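Side-chain contact in probable porin (Pseudomonas aeruginosa, PDB 4FSP), which probably forms an outer-membrane beta-barrel channel of the OprD porin family that lets small solutes pass across the outer membrane: residues Lys129-Gln134 with Asp300-Asn305. Residues are numbered along the deposited sequence; the frame is centred on the assembly and turned at random.
Sequences KLPTIQ and DPYLVN
Gln134 and Asp300 meet where two loops come together, joined directly by one bent backbone hydrogen bond, from Asp300 N to Gln134 O (3.0 Å, 138° at the hydrogen). One water completes this pair by bridging Gln134 N and Asp300 O, and a second, further along, donates to Pro131 O (2.8 Å) while accepting from Tyr302 N. The main side-chain element is the Tyr302 ring, whose CG lies anti to its backbone N (chi1 -165°), carrying the ring across to the turn formed by Leu130-Ile133. Pro131 covers one face of that ring in a CH-pi contact, its CA 4.0 Å from the ring centroid, and its CB packs 3.7 Å from Tyr302 CD2. Gln134, its chain bent at chi2, brings its amide to the CD1 side of the ring; CD comes within 3.7 Å of Tyr302 CD1, with the amide and ring planes 56° apart. Arg246 makes a cation-pi contact with the same ring. These two loops therefore meet inside the barrel through CH-pi and van der Waals contacts around one tyrosine and largely water-mediated backbone links, consistent with inward-folded loops that narrow the channel in porins of this family.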
loop_
_atom_site.group_PDB
_atom_site.type_symbol
_atom_site.label_atom_id
_atom_site.label_comp_id
_atom_site.label_asym_id
_atom_site.label_seq_id
_atom_site.Cartn_x
_atom_site.Cartn_y
_atom_site.Cartn_z
ATOM N N LYS A 129 0.982 4.979 5.163
ATOM C CA LYS A 129 0.173 3.790 4.916
ATOM C C LYS A 129 -1.263 4.048 5.343
ATOM O O LYS A 129 -1.682 3.622 6.417
ATOM C CB LYS A 129 0.729 2.585 5.678
ATOM C CG LYS A 129 2.150 2.191 5.287
ATOM C CD LYS A 129 2.432 0.727 5.628
ATOM C CE LYS A 129 1.239 -0.191 5.290
ATOM N NZ LYS A 129 0.839 -0.202 3.846
ATOM N N LEU A 130 -2.024 4.729 4.490
ATOM C CA LEU A 130 -3.396 5.126 4.832
ATOM C C LEU A 130 -4.394 4.763 3.728
ATOM O O LEU A 130 -4.009 4.601 2.560
ATOM C CB LEU A 130 -3.437 6.637 5.092
ATOM C CG LEU A 130 -2.535 7.171 6.195
ATOM C CD1 LEU A 130 -2.466 8.692 6.083
ATOM C CD2 LEU A 130 -3.080 6.744 7.559
ATOM N N PRO A 131 -5.686 4.657 4.081
ATOM C CA PRO A 131 -6.683 4.275 3.073
ATOM C C PRO A 131 -6.680 5.204 1.863
ATOM O O PRO A 131 -7.132 4.826 0.779
ATOM C CB PRO A 131 -8.021 4.407 3.838
ATOM C CG PRO A 131 -7.654 4.133 5.272
ATOM C CD PRO A 131 -6.276 4.773 5.431
ATOM N N THR A 132 -6.166 6.415 2.049
ATOM C CA THR A 132 -6.148 7.415 0.987
ATOM C C THR A 132 -4.786 7.519 0.331
ATOM O O THR A 132 -4.621 8.253 -0.648
ATOM C CB THR A 132 -6.464 8.809 1.545
ATOM O OG1 THR A 132 -5.528 9.114 2.585
ATOM C CG2 THR A 132 -7.876 8.846 2.121
ATOM N N ILE A 133 -3.804 6.824 0.900
ATOM C CA ILE A 133 -2.463 6.818 0.335
ATOM C C ILE A 133 -1.640 5.653 0.883
ATOM O O ILE A 133 -1.274 5.641 2.060
ATOM C CB ILE A 133 -1.762 8.180 0.528
ATOM C CG1 ILE A 133 -0.253 8.044 0.285
ATOM C CG2 ILE A 133 -2.082 8.759 1.912
ATOM C CD1 ILE A 133 0.479 9.372 0.275
ATOM N N GLN A 134 -1.408 4.663 0.016
ATOM C CA GLN A 134 -0.699 3.414 0.326
ATOM C C GLN A 134 0.514 3.267 -0.599
ATOM O O GLN A 134 0.393 3.487 -1.799
ATOM C CB GLN A 134 -1.623 2.212 0.060
ATOM C CG GLN A 134 -2.751 2.046 1.041
ATOM C CD GLN A 134 -2.412 1.065 2.128
ATOM O OE1 GLN A 134 -2.394 1.401 3.324
ATOM N NE2 GLN A 134 -2.141 -0.171 1.725
ATOM N N ASP A 300 -0.380 2.466 -4.483
ATOM C CA ASP A 300 -1.396 1.466 -4.795
ATOM C C ASP A 300 -2.741 1.938 -4.240
ATOM O O ASP A 300 -2.797 2.548 -3.153
ATOM C CB ASP A 300 -1.070 0.122 -4.136
ATOM C CG ASP A 300 0.131 -0.558 -4.740
ATOM O OD1 ASP A 300 0.573 -0.166 -5.841
ATOM O OD2 ASP A 300 0.627 -1.510 -4.110
ATOM N N PRO A 301 -3.832 1.645 -4.970
ATOM C CA PRO A 301 -5.164 2.020 -4.481
ATOM C C PRO A 301 -5.570 1.112 -3.320
ATOM O O PRO A 301 -5.347 -0.098 -3.387
ATOM C CB PRO A 301 -6.060 1.755 -5.688
ATOM C CG PRO A 301 -5.355 0.548 -6.399
ATOM C CD PRO A 301 -3.880 0.751 -6.150
ATOM N N TYR A 302 -6.170 1.671 -2.275
ATOM C CA TYR A 302 -6.623 0.855 -1.152
ATOM C C TYR A 302 -7.903 0.082 -1.490
ATOM O O TYR A 302 -8.968 0.345 -0.919
ATOM C CB TYR A 302 -6.865 1.748 0.059
ATOM C CG TYR A 302 -6.991 1.007 1.360
ATOM C CD1 TYR A 302 -5.971 0.173 1.811
ATOM C CD2 TYR A 302 -8.122 1.151 2.157
ATOM C CE1 TYR A 302 -6.070 -0.502 3.036
ATOM C CE2 TYR A 302 -8.235 0.482 3.385
ATOM C CZ TYR A 302 -7.209 -0.340 3.814
ATOM O OH TYR A 302 -7.314 -1.000 5.023
ATOM N N LEU A 303 -7.803 -0.877 -2.408
ATOM C CA LEU A 303 -8.979 -1.647 -2.829
ATOM C C LEU A 303 -8.712 -3.141 -2.646
ATOM O O LEU A 303 -7.572 -3.583 -2.821
ATOM C CB LEU A 303 -9.284 -1.347 -4.300
ATOM C CG LEU A 303 -9.693 0.078 -4.700
ATOM C CD1 LEU A 303 -9.671 0.233 -6.218
ATOM C CD2 LEU A 303 -11.091 0.373 -4.178
ATOM N N VAL A 304 -9.721 -3.939 -2.299
ATOM C CA VAL A 304 -9.423 -5.367 -2.141
ATOM C C VAL A 304 -9.230 -6.093 -3.464
ATOM O O VAL A 304 -8.392 -6.987 -3.558
ATOM C CB VAL A 304 -10.358 -6.157 -1.179
ATOM C CG1 VAL A 304 -11.188 -5.242 -0.310
ATOM C CG2 VAL A 304 -11.192 -7.175 -1.914
ATOM N N ASN A 305 -9.972 -5.699 -4.490
ATOM C CA ASN A 305 -9.796 -6.327 -5.801
ATOM C C ASN A 305 -8.726 -5.610 -6.602
ATOM O O ASN A 305 -8.989 -5.064 -7.673
ATOM C CB ASN A 305 -11.124 -6.420 -6.559
ATOM C CG ASN A 305 -12.016 -7.502 -5.986
ATOM O OD1 ASN A 305 -11.599 -8.192 -5.048
ATOM N ND2 ASN A 305 -13.249 -7.652 -6.523
HETATM O O HOH W 1 -6.276 4.606 -1.892
HETATM O O HOH W 2 -3.479 5.113 -2.319
#